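Long-range contacts in 4-amino-4-deoxy-L-arabinose transferase or related glycosyltransferases of PMT family (Cupriavidus metallidurans, PDB 5EZM), which probably transfers 4-amino-4-deoxy-L-arabinose from a polyprenyl-phosphate carrier to lipid A, as a zinc-containing membrane glycosyltransferase of the GT-C fold: residues Y557-D562 and S573-Q578; Q487-T492 and Q506-T511; K84-P89 and V256-F261; A538-S543 and V566-V571. All coordinates share one frame; numbering follows the deposited sequence.

Contact 1: Y557-D562 and S573-Q578; sequences YVVARD and SLAGPQ
Ala575 sits against Val558 and Val559 on the outer side of strand 557-561. This is an outermost strand of the mixed five-stranded sheet in the soluble C-terminal part of the chain. The other flank of the strand is hydrogen-bonded to strand 566-569. There Val559 and Ala560 both face Val567, which makes a classic beta bulge. The segment 573-578 is not a sixth strand. It is the chain terminus, which leaves strand 566-569 and curls back over the edge.

The close packing is small. The methyl of Ala575 rests on the backbone, with CB 3.4 Å from Val558 O. It is also flanked by CB of Tyr557 and CG2 of Val559, each of these 4.1 Å from Ala575 CB. CG2 of Val559 also meets the backbone, 3.4 Å from Leu574 O. CG1 of Val559 stands anti to the backbone N (chi1 -175°), which leaves CG2 as the branch nearest that carbonyl. Leu574 turns its isobutyl group away, onto Ala569, Lys476 and Met481.

The solvent side is looser. Gly576, Pro577 and Gln578 are exposed, and Gln578 carries the terminal carboxylate. The Tyr557 ring leads away from the tail, and Gln578 OE1 comes to its edge. The amide of Gln578 and this ring have planes 46° apart. Residues of both segments also touch a crystal neighbour. The polar hold is slight: Gln578 OE1 accepts a weak hydrogen bond from Val558 N, 3.1 Å long and bent to 145° at the hydrogen.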
loop_
_atom_site.group_PDB
_atom_site.type_symbol
_atom_site.label_atom_id
_atom_site.label_comp_id
_atom_site.label_asym_id
_atom_site.label_seq_id
_atom_site.Cartn_x
_atom_site.Cartn_y
_atom_site.Cartn_z
ATOM N N TYR A 557 -14.932 0.813 35.133
ATOM C CA TYR A 557 -16.177 0.222 34.662
ATOM C C TYR A 557 -16.089 -0.006 33.160
ATOM O O TYR A 557 -15.780 0.922 32.402
ATOM C CB TYR A 557 -17.358 1.124 35.019
ATOM C CG TYR A 557 -17.412 1.437 36.499
ATOM C CD1 TYR A 557 -18.142 0.641 37.373
ATOM C CD2 TYR A 557 -16.708 2.513 37.027
ATOM C CE1 TYR A 557 -18.180 0.917 38.726
ATOM C CE2 TYR A 557 -16.739 2.794 38.377
ATOM C CZ TYR A 557 -17.476 1.995 39.221
ATOM O OH TYR A 557 -17.508 2.275 40.567
ATOM N N VAL A 558 -16.351 -1.238 32.736
ATOM C CA VAL A 558 -16.100 -1.652 31.360
ATOM C C VAL A 558 -17.186 -1.093 30.448
ATOM O O VAL A 558 -18.376 -1.360 30.645
ATOM C CB VAL A 558 -16.029 -3.180 31.250
ATOM C CG1 VAL A 558 -15.619 -3.583 29.852
ATOM C CG2 VAL A 558 -15.070 -3.746 32.291
ATOM N N VAL A 559 -16.778 -0.327 29.440
ATOM C CA VAL A 559 -17.719 0.188 28.450
ATOM C C VAL A 559 -17.918 -0.803 27.314
ATOM O O VAL A 559 -19.051 -1.105 26.933
ATOM C CB VAL A 559 -17.247 1.558 27.917
ATOM C CG1 VAL A 559 -18.294 2.145 26.981
ATOM C CG2 VAL A 559 -16.957 2.507 29.065
ATOM N N ALA A 560 -16.831 -1.328 26.752
ATOM C CA ALA A 560 -16.963 -2.288 25.663
ATOM C C ALA A 560 -15.727 -3.173 25.617
ATOM O O ALA A 560 -14.661 -2.806 26.112
ATOM C CB ALA A 560 -17.178 -1.587 24.317
ATOM N N ARG A 561 -15.889 -4.351 25.018
ATOM C CA ARG A 561 -14.789 -5.289 24.842
ATOM C C ARG A 561 -14.881 -5.933 23.470
ATOM O O ARG A 561 -15.969 -6.100 22.914
ATOM C CB ARG A 561 -14.789 -6.405 25.897
ATOM C CG ARG A 561 -14.964 -5.946 27.325
ATOM C CD ARG A 561 -14.964 -7.125 28.293
ATOM N NE ARG A 561 -15.881 -8.194 27.897
ATOM C CZ ARG A 561 -17.180 -8.214 28.181
ATOM N NH1 ARG A 561 -17.731 -7.216 28.856
ATOM N NH2 ARG A 561 -17.932 -9.230 27.784
ATOM N N ASP A 562 -13.722 -6.288 22.929
ATOM C CA ASP A 562 -13.630 -7.266 21.850
ATOM C C ASP A 562 -12.409 -8.130 22.149
ATOM O O ASP A 562 -11.939 -8.205 23.290
ATOM C CB ASP A 562 -13.607 -6.583 20.472
ATOM C CG ASP A 562 -12.489 -5.574 20.335
ATOM O OD1 ASP A 562 -11.352 -5.881 20.747
ATOM O OD2 ASP A 562 -12.749 -4.472 19.804
ATOM N N SER A 573 -21.571 5.884 35.375
ATOM C CA SER A 573 -22.643 6.312 34.484
ATOM C C SER A 573 -22.244 6.304 33.010
ATOM O O SER A 573 -23.103 6.556 32.156
ATOM C CB SER A 573 -23.124 7.707 34.886
ATOM O OG SER A 573 -22.040 8.615 34.960
ATOM N N LEU A 574 -20.986 6.023 32.680
ATOM C CA LEU A 574 -20.550 5.939 31.292
ATOM C C LEU A 574 -20.423 4.498 30.807
ATOM O O LEU A 574 -19.723 4.242 29.820
ATOM C CB LEU A 574 -19.225 6.679 31.103
ATOM C CG LEU A 574 -19.270 8.209 31.147
ATOM C CD1 LEU A 574 -17.882 8.790 30.949
ATOM C CD2 LEU A 574 -20.230 8.752 30.103
ATOM N N ALA A 575 -21.085 3.554 31.475
ATOM C CA ALA A 575 -20.993 2.150 31.109
ATOM C C ALA A 575 -22.289 1.449 31.496
ATOM O O ALA A 575 -23.141 2.013 32.187
ATOM C CB ALA A 575 -19.786 1.481 31.776
ATOM N N GLY A 576 -22.433 0.207 31.035
ATOM C CA GLY A 576 -23.569 -0.607 31.394
ATOM C C GLY A 576 -23.518 -1.027 32.850
ATOM O O GLY A 576 -22.484 -0.903 33.515
ATOM N N PRO A 577 -24.635 -1.526 33.376
ATOM C CA PRO A 577 -24.665 -1.925 34.791
ATOM C C PRO A 577 -23.682 -3.052 35.079
ATOM O O PRO A 577 -23.567 -4.014 34.316
ATOM C CB PRO A 577 -26.119 -2.367 35.008
ATOM C CG PRO A 577 -26.666 -2.624 33.635
ATOM C CD PRO A 577 -25.946 -1.682 32.724
ATOM N N GLN A 578 -22.954 -2.913 36.185
ATOM C CA GLN A 578 -21.912 -3.869 36.560
ATOM C C GLN A 578 -21.868 -4.104 38.071
ATOM O O GLN A 578 -22.370 -3.309 38.865
ATOM C CB GLN A 578 -20.543 -3.384 36.080
ATOM C CG GLN A 578 -20.466 -3.087 34.598
ATOM C CD GLN A 578 -19.249 -2.275 34.234
ATOM O OE1 GLN A 578 -18.261 -2.255 34.968
ATOM N NE2 GLN A 578 -19.312 -1.592 33.098
ATOM O OXT GLN A 578 -21.313 -5.099 38.537
#

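Contact 2: Q487-T492 and Q506-T511; sequences QMLDHT and QADELT
Leu489 fills the centre of this contact with its two methyl groups. CD1 meets CD1 of Leu510 at 3.6 Å, and these two side chains cross at about a right angle. CD2 lies 3.8 Å from CG of Glu509 and also nears the carboxylate of Asp508. Beside it, the His491 ring turns its CE1 edge to the Glu509 carboxylate, with CE1 3.8 Å from OE2. The two planes are 40° apart. At the exposed end, Gln487 and Gln506 meet loosely.

A second shell holds the polar ends. His491 ND1 is hydrogen-bonded to the hydroxyl of Tyr80. Glu509 OE2 forms a salt bridge with Arg61. Glu509 CG stands between its backbone N and carbonyl carbon (chi1 74°), which brings the chain against Leu489 CD2 and the carboxylate to the His491 edge. The Glu509 side chain is about 5 Å from the bound zinc ion, so the contact borders the metal site. Asp508 O accepts from both Thr511 N and Thr511 OG1.

Parallel strands 483-486 and 502-504, with helix 493-497 between them, form a beta-alpha-beta crossover. The contact joins the loops that follow these strands. Asp490 OD2 caps helix 493-497 through Thr492 N and Leu493 N. Residues 506-511 lead into helix 511-516.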
loop_
_atom_site.group_PDB
_atom_site.type_symbol
_atom_site.label_atom_id
_atom_site.label_comp_id
_atom_site.label_asym_id
_atom_site.label_seq_id
_atom_site.Cartn_x
_atom_site.Cartn_y
_atom_site.Cartn_z
ATOM N N GLN A 487 -0.839 2.556 27.249
ATOM C CA GLN A 487 0.214 1.735 26.651
ATOM C C GLN A 487 -0.322 0.900 25.491
ATOM O O GLN A 487 -0.000 -0.281 25.339
ATOM C CB GLN A 487 0.884 0.852 27.704
ATOM C CG GLN A 487 1.725 1.634 28.698
ATOM C CD GLN A 487 2.485 0.739 29.654
ATOM O OE1 GLN A 487 2.060 -0.380 29.951
ATOM N NE2 GLN A 487 3.621 1.227 30.140
ATOM N N MET A 488 -1.155 1.525 24.663
ATOM C CA MET A 488 -1.749 0.854 23.512
ATOM C C MET A 488 -2.025 1.896 22.443
ATOM O O MET A 488 -2.813 2.821 22.668
ATOM C CB MET A 488 -3.036 0.115 23.892
ATOM C CG MET A 488 -3.916 -0.232 22.700
ATOM S SD MET A 488 -5.193 -1.455 23.063
ATOM C CE MET A 488 -4.255 -2.978 22.979
ATOM N N LEU A 489 -1.375 1.752 21.293
ATOM C CA LEU A 489 -1.599 2.636 20.153
ATOM C C LEU A 489 -2.602 1.938 19.245
ATOM O O LEU A 489 -2.233 1.220 18.314
ATOM C CB LEU A 489 -0.295 2.951 19.429
ATOM C CG LEU A 489 -0.410 3.885 18.220
ATOM C CD1 LEU A 489 -1.224 5.124 18.570
ATOM C CD2 LEU A 489 0.972 4.272 17.700
ATOM N N ASP A 490 -3.883 2.137 19.534
ATOM C CA ASP A 490 -4.933 1.579 18.693
ATOM C C ASP A 490 -4.979 2.346 17.378
ATOM O O ASP A 490 -5.174 3.565 17.368
ATOM C CB ASP A 490 -6.279 1.644 19.408
ATOM C CG ASP A 490 -7.266 0.632 18.874
ATOM O OD1 ASP A 490 -8.001 0.042 19.690
ATOM O OD2 ASP A 490 -7.305 0.418 17.642
ATOM N N HIS A 491 -4.794 1.638 16.267
ATOM C CA HIS A 491 -4.672 2.296 14.975
ATOM C C HIS A 491 -5.992 2.432 14.227
ATOM O O HIS A 491 -6.063 3.212 13.272
ATOM C CB HIS A 491 -3.677 1.543 14.093
ATOM C CG HIS A 491 -2.261 1.622 14.572
ATOM N ND1 HIS A 491 -1.478 2.743 14.395
ATOM C CD2 HIS A 491 -1.484 0.716 15.209
ATOM C CE1 HIS A 491 -0.279 2.524 14.904
ATOM N NE2 HIS A 491 -0.256 1.300 15.403
ATOM N N THR A 492 -7.032 1.706 14.626
ATOM C CA THR A 492 -8.289 1.716 13.890
ATOM C C THR A 492 -9.460 2.266 14.684
ATOM O O THR A 492 -10.324 2.934 14.109
ATOM C CB THR A 492 -8.631 0.302 13.412
ATOM O OG1 THR A 492 -8.683 -0.582 14.538
ATOM C CG2 THR A 492 -7.580 -0.193 12.431
ATOM N N GLN A 506 4.069 4.374 27.230
ATOM C CA GLN A 506 4.820 4.131 26.003
ATOM C C GLN A 506 3.967 4.436 24.779
ATOM O O GLN A 506 2.986 3.737 24.503
ATOM C CB GLN A 506 5.323 2.688 25.961
ATOM C CG GLN A 506 6.218 2.291 27.133
ATOM C CD GLN A 506 7.650 2.775 26.987
ATOM O OE1 GLN A 506 7.914 3.814 26.382
ATOM N NE2 GLN A 506 8.588 2.014 27.541
ATOM N N ALA A 507 4.338 5.479 24.043
ATOM C CA ALA A 507 3.571 5.944 22.897
ATOM C C ALA A 507 3.970 5.262 21.595
ATOM O O ALA A 507 3.415 5.601 20.543
ATOM C CB ALA A 507 3.717 7.461 22.749
ATOM N N ASP A 508 4.911 4.323 21.642
ATOM C CA ASP A 508 5.350 3.569 20.463
ATOM C C ASP A 508 5.871 4.584 19.445
ATOM O O ASP A 508 6.685 5.445 19.814
ATOM C CB ASP A 508 4.203 2.677 19.998
ATOM C CG ASP A 508 4.615 1.718 18.902
ATOM O OD1 ASP A 508 5.287 0.711 19.214
ATOM O OD2 ASP A 508 4.264 1.972 17.729
ATOM N N GLU A 509 5.428 4.543 18.187
ATOM C CA GLU A 509 5.895 5.478 17.169
ATOM C C GLU A 509 5.470 6.916 17.439
ATOM O O GLU A 509 5.916 7.820 16.722
ATOM C CB GLU A 509 5.384 5.044 15.799
ATOM C CG GLU A 509 3.910 5.323 15.590
ATOM C CD GLU A 509 3.252 4.321 14.666
ATOM O OE1 GLU A 509 3.460 3.105 14.867
ATOM O OE2 GLU A 509 2.532 4.747 13.736
ATOM N N LEU A 510 4.618 7.153 18.435
ATOM C CA LEU A 510 4.257 8.504 18.841
ATOM C C LEU A 510 5.150 9.039 19.952
ATOM O O LEU A 510 4.975 10.193 20.365
ATOM C CB LEU A 510 2.790 8.550 19.279
ATOM C CG LEU A 510 1.772 8.449 18.141
ATOM C CD1 LEU A 510 0.354 8.371 18.680
ATOM C CD2 LEU A 510 1.919 9.630 17.195
ATOM N N THR A 511 6.104 8.232 20.427
ATOM C CA THR A 511 7.005 8.652 21.498
ATOM C C THR A 511 7.566 10.047 21.249
ATOM O O THR A 511 7.464 10.933 22.108
ATOM C CB THR A 511 8.144 7.639 21.644
ATOM O OG1 THR A 511 7.673 6.481 22.344
ATOM C CG2 THR A 511 9.318 8.253 22.396
#

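Contact 3: K84-P89 and V256-F261; sequences KYFEKP and VRNPEF
Lys84, at the end of strand 83-84, and Phe86, in the loop that follows and brings Glu87 to the zinc site, meet the junction between helices 236-257 and 261-267. The junction is a type I beta turn from Asn258 to Phe261, closed by Phe261 N to Asn258 O.

Lys84 reaches across with an extended chain. Its NZ makes two bonds. One is a salt bridge to Glu260, with NZ 2.7 Å from OE2 and placed on the syn lone pair. The other is a hydrogen bond to Asn258, with NZ 2.8 Å from OD1 and tilted 35° from the carbonyl plane. The Glu260 chain folds back at chi2 (-76°), which brings its carboxylate to the lysine. Asn258 ND2 is bound in turn to Val254 O in the last turn of the helix, so the amide is held from both ends.

The Phe86 ring lies between two layers. On one face CB of Lys84 stands 4.0 Å above the plane. On the opposite face comes the edge of Phe261, with CD1 3.5 Å from Phe86 CG. This is a T-shaped pair, with centroids 5.1 Å apart and planes at 77°. Glu260 OE2 comes to the edge of the Phe86 ring. Phe261 continues the cluster with Trp250 and Phe265.

Glu87 points away from the turn. Its OE2 binds zinc, and His268 and His270 complete the three protein ligands. Ion pairing and aromatic packing thus join two parts of the chain far apart in sequence, beside the metal, consistent with a GT-C fold, where loops outside the membrane helices build the active-site region.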
loop_
_atom_site.group_PDB
_atom_site.type_symbol
_atom_site.label_atom_id
_atom_site.label_comp_id
_atom_site.label_asym_id
_atom_site.label_seq_id
_atom_site.Cartn_x
_atom_site.Cartn_y
_atom_site.Cartn_z
ATOM N N LYS A 84 2.545 15.119 16.931
ATOM C CA LYS A 84 3.384 15.268 15.748
ATOM C C LYS A 84 3.869 13.911 15.263
ATOM O O LYS A 84 4.363 13.094 16.048
ATOM C CB LYS A 84 4.578 16.174 16.050
ATOM C CG LYS A 84 4.217 17.618 16.341
ATOM C CD LYS A 84 5.465 18.447 16.581
ATOM C CE LYS A 84 5.125 19.914 16.767
ATOM N NZ LYS A 84 6.347 20.770 16.800
ATOM N N TYR A 85 3.716 13.672 13.964
ATOM C CA TYR A 85 4.137 12.431 13.318
ATOM C C TYR A 85 5.042 12.827 12.157
ATOM O O TYR A 85 4.558 13.239 11.100
ATOM C CB TYR A 85 2.934 11.622 12.849
ATOM C CG TYR A 85 3.266 10.233 12.357
ATOM C CD1 TYR A 85 3.643 9.233 13.244
ATOM C CD2 TYR A 85 3.189 9.917 11.007
ATOM C CE1 TYR A 85 3.944 7.956 12.799
ATOM C CE2 TYR A 85 3.487 8.642 10.553
ATOM C CZ TYR A 85 3.864 7.666 11.454
ATOM O OH TYR A 85 4.162 6.396 11.011
ATOM N N PHE A 86 6.353 12.714 12.360
ATOM C CA PHE A 86 7.345 13.115 11.370
ATOM C C PHE A 86 8.068 11.917 10.761
ATOM O O PHE A 86 9.220 12.036 10.335
ATOM C CB PHE A 86 8.355 14.080 11.988
ATOM C CG PHE A 86 7.766 15.398 12.397
ATOM C CD1 PHE A 86 6.590 15.858 11.823
ATOM C CD2 PHE A 86 8.393 16.184 13.354
ATOM C CE1 PHE A 86 6.046 17.080 12.199
ATOM C CE2 PHE A 86 7.858 17.408 13.734
ATOM C CZ PHE A 86 6.681 17.855 13.157
ATOM N N GLU A 87 7.411 10.757 10.707
ATOM C CA GLU A 87 8.039 9.572 10.140
ATOM C C GLU A 87 7.777 9.414 8.644
ATOM O O GLU A 87 8.427 8.577 8.010
ATOM C CB GLU A 87 7.583 8.301 10.892
ATOM C CG GLU A 87 7.586 8.419 12.433
ATOM C CD GLU A 87 8.593 7.502 13.164
ATOM O OE1 GLU A 87 9.327 6.721 12.525
ATOM O OE2 GLU A 87 8.651 7.561 14.413
ATOM N N LYS A 88 6.870 10.200 8.058
ATOM C CA LYS A 88 6.520 10.087 6.646
ATOM C C LYS A 88 6.229 11.456 6.049
ATOM O O LYS A 88 5.782 12.366 6.759
ATOM C CB LYS A 88 5.288 9.189 6.423
ATOM C CG LYS A 88 5.401 7.775 6.963
ATOM C CD LYS A 88 6.415 6.946 6.198
ATOM C CE LYS A 88 6.593 5.591 6.866
ATOM N NZ LYS A 88 7.605 4.741 6.189
ATOM N N PRO A 89 6.469 11.628 4.750
ATOM C CA PRO A 89 6.072 12.868 4.054
ATOM C C PRO A 89 4.586 12.855 3.735
ATOM O O PRO A 89 3.937 11.804 3.844
ATOM C CB PRO A 89 6.928 12.840 2.775
ATOM C CG PRO A 89 7.975 11.804 3.013
ATOM C CD PRO A 89 7.348 10.796 3.915
ATOM N N VAL A 256 10.619 25.156 9.348
ATOM C CA VAL A 256 10.543 26.455 10.009
ATOM C C VAL A 256 9.565 26.399 11.173
ATOM O O VAL A 256 9.893 26.788 12.299
ATOM C CB VAL A 256 10.150 27.549 9.001
ATOM C CG1 VAL A 256 9.644 28.787 9.729
ATOM C CG2 VAL A 256 11.331 27.899 8.110
ATOM N N ARG A 257 8.347 25.913 10.918
ATOM C CA ARG A 257 7.354 25.824 11.984
ATOM C C ARG A 257 7.787 24.858 13.081
ATOM O O ARG A 257 7.475 25.077 14.257
ATOM C CB ARG A 257 6.001 25.406 11.408
ATOM C CG ARG A 257 5.417 26.401 10.419
ATOM C CD ARG A 257 4.027 25.973 9.979
ATOM N NE ARG A 257 3.478 26.845 8.946
ATOM C CZ ARG A 257 2.324 26.625 8.322
ATOM N NH1 ARG A 257 1.597 25.557 8.629
ATOM N NH2 ARG A 257 1.898 27.470 7.391
ATOM N N ASN A 258 8.505 23.793 12.723
ATOM C CA ASN A 258 8.972 22.788 13.677
ATOM C C ASN A 258 10.470 22.592 13.486
ATOM O O ASN A 258 10.901 21.783 12.651
ATOM C CB ASN A 258 8.220 21.473 13.501
ATOM C CG ASN A 258 6.738 21.682 13.308
ATOM O OD1 ASN A 258 6.014 21.993 14.256
ATOM N ND2 ASN A 258 6.272 21.516 12.072
ATOM N N PRO A 259 11.294 23.322 14.241
ATOM C CA PRO A 259 12.752 23.206 14.063
ATOM C C PRO A 259 13.290 21.799 14.255
ATOM O O PRO A 259 14.340 21.467 13.692
ATOM C CB PRO A 259 13.305 24.168 15.121
ATOM C CG PRO A 259 12.212 25.162 15.328
ATOM C CD PRO A 259 10.933 24.390 15.186
ATOM N N GLU A 260 12.604 20.957 15.025
ATOM C CA GLU A 260 13.081 19.605 15.277
ATOM C C GLU A 260 12.798 18.647 14.128
ATOM O O GLU A 260 13.205 17.482 14.203
ATOM C CB GLU A 260 12.459 19.062 16.570
ATOM C CG GLU A 260 10.978 18.701 16.470
ATOM C CD GLU A 260 10.056 19.912 16.471
ATOM O OE1 GLU A 260 10.557 21.053 16.550
ATOM O OE2 GLU A 260 8.822 19.722 16.396
ATOM N N PHE A 261 12.124 19.105 13.066
ATOM C CA PHE A 261 11.729 18.180 12.003
ATOM C C PHE A 261 12.916 17.638 11.217
ATOM O O PHE A 261 13.024 16.406 11.086
ATOM C CB PHE A 261 10.706 18.840 11.073
ATOM C CG PHE A 261 10.415 18.035 9.832
ATOM C CD1 PHE A 261 9.381 17.110 9.816
ATOM C CD2 PHE A 261 11.180 18.196 8.681
ATOM C CE1 PHE A 261 9.116 16.365 8.673
ATOM C CE2 PHE A 261 10.920 17.450 7.541
ATOM C CZ PHE A 261 9.887 16.538 7.537
#

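Contact 4: A538-S543 and V566-V571; sequences AMAVMS and VVVANV
Val566 N donates to Met542 O at 2.8 Å, the shortest hydrogen bond between these strands and a nearly straight one at 174°. Met542 N returns a bond to Val566 O, so the two residues form an antiparallel hydrogen-bonded pair. Ala540 and Val568 form the next such pair, with both bonds at 2.9 Å. Between them Val541 faces Val567, and beyond Ala540 Met539 faces Ala569, both as non-hydrogen-bonded pairs. There the alpha carbons approach carbonyls instead, as with Val567 CA and Ala540 O at 3.2 Å.

Beyond the strand end the ladder goes on through a side chain. Asn570 OD1 accepts from Ala538 N at 2.9 Å, with the donor above the amide plane. Asn570 N bonds back to Ala538 O. The +60° chi1 of Asn570 folds the amide over its own backbone to reach Ala538. Its ND2 has two further acceptors, Trp532 O and Gln536 O, which tie it to the end of helix 525-534 and the residues just after it.

On one face of the sheet, CG2 of Val541 and CG2 of Val567 lie 3.9 Å apart, the two side chains side by side. On the other, CE of Met542 touches CG2 of Val568 at 3.8 Å, the chains crossing at about a right angle. Trp532 and Tyr547 pack on this face. Strand 539-542 also bonds to strand 483-486, and strand 566-569 to strand 557-561. The backbone polarity is therefore met inside the sheet, while the apolar side chains on both faces suit a buried interior.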
loop_
_atom_site.group_PDB
_atom_site.type_symbol
_atom_site.label_atom_id
_atom_site.label_comp_id
_atom_site.label_asym_id
_atom_site.label_seq_id
_atom_site.Cartn_x
_atom_site.Cartn_y
_atom_site.Cartn_z
ATOM N N ALA A 538 -13.534 10.358 31.985
ATOM C CA ALA A 538 -12.932 10.011 30.708
ATOM C C ALA A 538 -13.049 8.510 30.486
ATOM O O ALA A 538 -13.502 7.761 31.356
ATOM C CB ALA A 538 -11.470 10.460 30.643
ATOM N N MET A 539 -12.645 8.083 29.295
ATOM C CA MET A 539 -12.567 6.679 28.933
ATOM C C MET A 539 -11.116 6.317 28.659
ATOM O O MET A 539 -10.243 7.184 28.567
ATOM C CB MET A 539 -13.433 6.365 27.706
ATOM C CG MET A 539 -14.920 6.489 27.945
ATOM S SD MET A 539 -15.879 5.932 26.526
ATOM C CE MET A 539 -17.543 6.268 27.098
ATOM N N ALA A 540 -10.866 5.018 28.523
ATOM C CA ALA A 540 -9.525 4.529 28.243
ATOM C C ALA A 540 -9.615 3.236 27.450
ATOM O O ALA A 540 -10.532 2.433 27.656
ATOM C CB ALA A 540 -8.729 4.304 29.533
ATOM N N VAL A 541 -8.662 3.051 26.539
ATOM C CA VAL A 541 -8.522 1.832 25.752
ATOM C C VAL A 541 -7.234 1.149 26.184
ATOM O O VAL A 541 -6.187 1.801 26.292
ATOM C CB VAL A 541 -8.501 2.128 24.242
ATOM C CG1 VAL A 541 -8.373 0.837 23.448
ATOM C CG2 VAL A 541 -9.748 2.881 23.829
ATOM N N MET A 542 -7.305 -0.155 26.439
ATOM C CA MET A 542 -6.121 -0.894 26.858
ATOM C C MET A 542 -6.244 -2.330 26.378
ATOM O O MET A 542 -7.286 -2.750 25.879
ATOM C CB MET A 542 -5.942 -0.836 28.377
ATOM C CG MET A 542 -7.067 -1.500 29.151
ATOM S SD MET A 542 -7.133 -0.954 30.866
ATOM C CE MET A 542 -7.522 0.780 30.649
ATOM N N SER A 543 -5.159 -3.080 26.513
ATOM C CA SER A 543 -5.221 -4.504 26.242
ATOM C C SER A 543 -5.831 -5.223 27.441
ATOM O O SER A 543 -5.892 -4.668 28.542
ATOM C CB SER A 543 -3.827 -5.043 25.937
ATOM O OG SER A 543 -2.951 -4.861 27.033
ATOM N N VAL A 566 -9.961 -3.620 25.644
ATOM C CA VAL A 566 -10.941 -3.334 26.683
ATOM C C VAL A 566 -11.069 -1.820 26.773
ATOM O O VAL A 566 -10.054 -1.110 26.819
ATOM C CB VAL A 566 -10.523 -3.927 28.043
ATOM C CG1 VAL A 566 -11.613 -3.705 29.083
ATOM C CG2 VAL A 566 -10.188 -5.402 27.908
ATOM N N VAL A 567 -12.306 -1.331 26.782
ATOM C CA VAL A 567 -12.602 0.097 26.812
ATOM C C VAL A 567 -13.414 0.381 28.064
ATOM O O VAL A 567 -14.528 -0.145 28.223
ATOM C CB VAL A 567 -13.355 0.556 25.555
ATOM C CG1 VAL A 567 -13.598 2.058 25.608
ATOM C CG2 VAL A 567 -12.577 0.174 24.303
ATOM N N VAL A 568 -12.870 1.228 28.938
ATOM C CA VAL A 568 -13.412 1.452 30.271
ATOM C C VAL A 568 -13.665 2.942 30.478
ATOM O O VAL A 568 -13.235 3.789 29.693
ATOM C CB VAL A 568 -12.474 0.914 31.368
ATOM C CG1 VAL A 568 -12.210 -0.569 31.159
ATOM C CG2 VAL A 568 -11.171 1.691 31.366
ATOM N N ALA A 569 -14.375 3.248 31.564
ATOM C CA ALA A 569 -14.606 4.614 32.013
ATOM C C ALA A 569 -14.346 4.697 33.513
ATOM O O ALA A 569 -14.350 3.686 34.221
ATOM C CB ALA A 569 -16.031 5.083 31.697
ATOM N N ASN A 570 -14.097 5.916 33.995
ATOM C CA ASN A 570 -13.807 6.136 35.408
ATOM C C ASN A 570 -15.025 6.575 36.206
ATOM O O ASN A 570 -14.903 6.822 37.409
ATOM C CB ASN A 570 -12.679 7.164 35.579
ATOM C CG ASN A 570 -13.012 8.514 34.982
ATOM O OD1 ASN A 570 -13.977 8.659 34.230
ATOM N ND2 ASN A 570 -12.196 9.512 35.303
ATOM N N VAL A 571 -16.189 6.679 35.572
ATOM C CA VAL A 571 -17.447 6.919 36.263
ATOM C C VAL A 571 -18.439 5.852 35.819
ATOM O O VAL A 571 -18.468 5.467 34.645
ATOM C CB VAL A 571 -17.989 8.340 35.999
ATOM C CG1 VAL A 571 -17.018 9.381 36.531
ATOM C CG2 VAL A 571 -18.226 8.559 34.526
#

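Contacts 1, 2 and 4 belong to one soluble sheet region, while contact 3 lies toward the membrane helices. Contact 4 is the buried core, built on regular backbone bonding. Contact 1 lies about 8 Å away, centre to centre, and shares that sheet through the neighbouring strands 557-561 and 566-569. It is a surface contact, with one weak bond between its segments. Contact 2 is partly buried and apolar at its centre. Met488 touches Met542 and Ser543 of contact 4, and Glu509 touches Tyr85 and Glu87 of contact 3. It therefore links the sheet to the zinc site. Contact 3 is buried too, but holds by a salt bridge and aromatic packing.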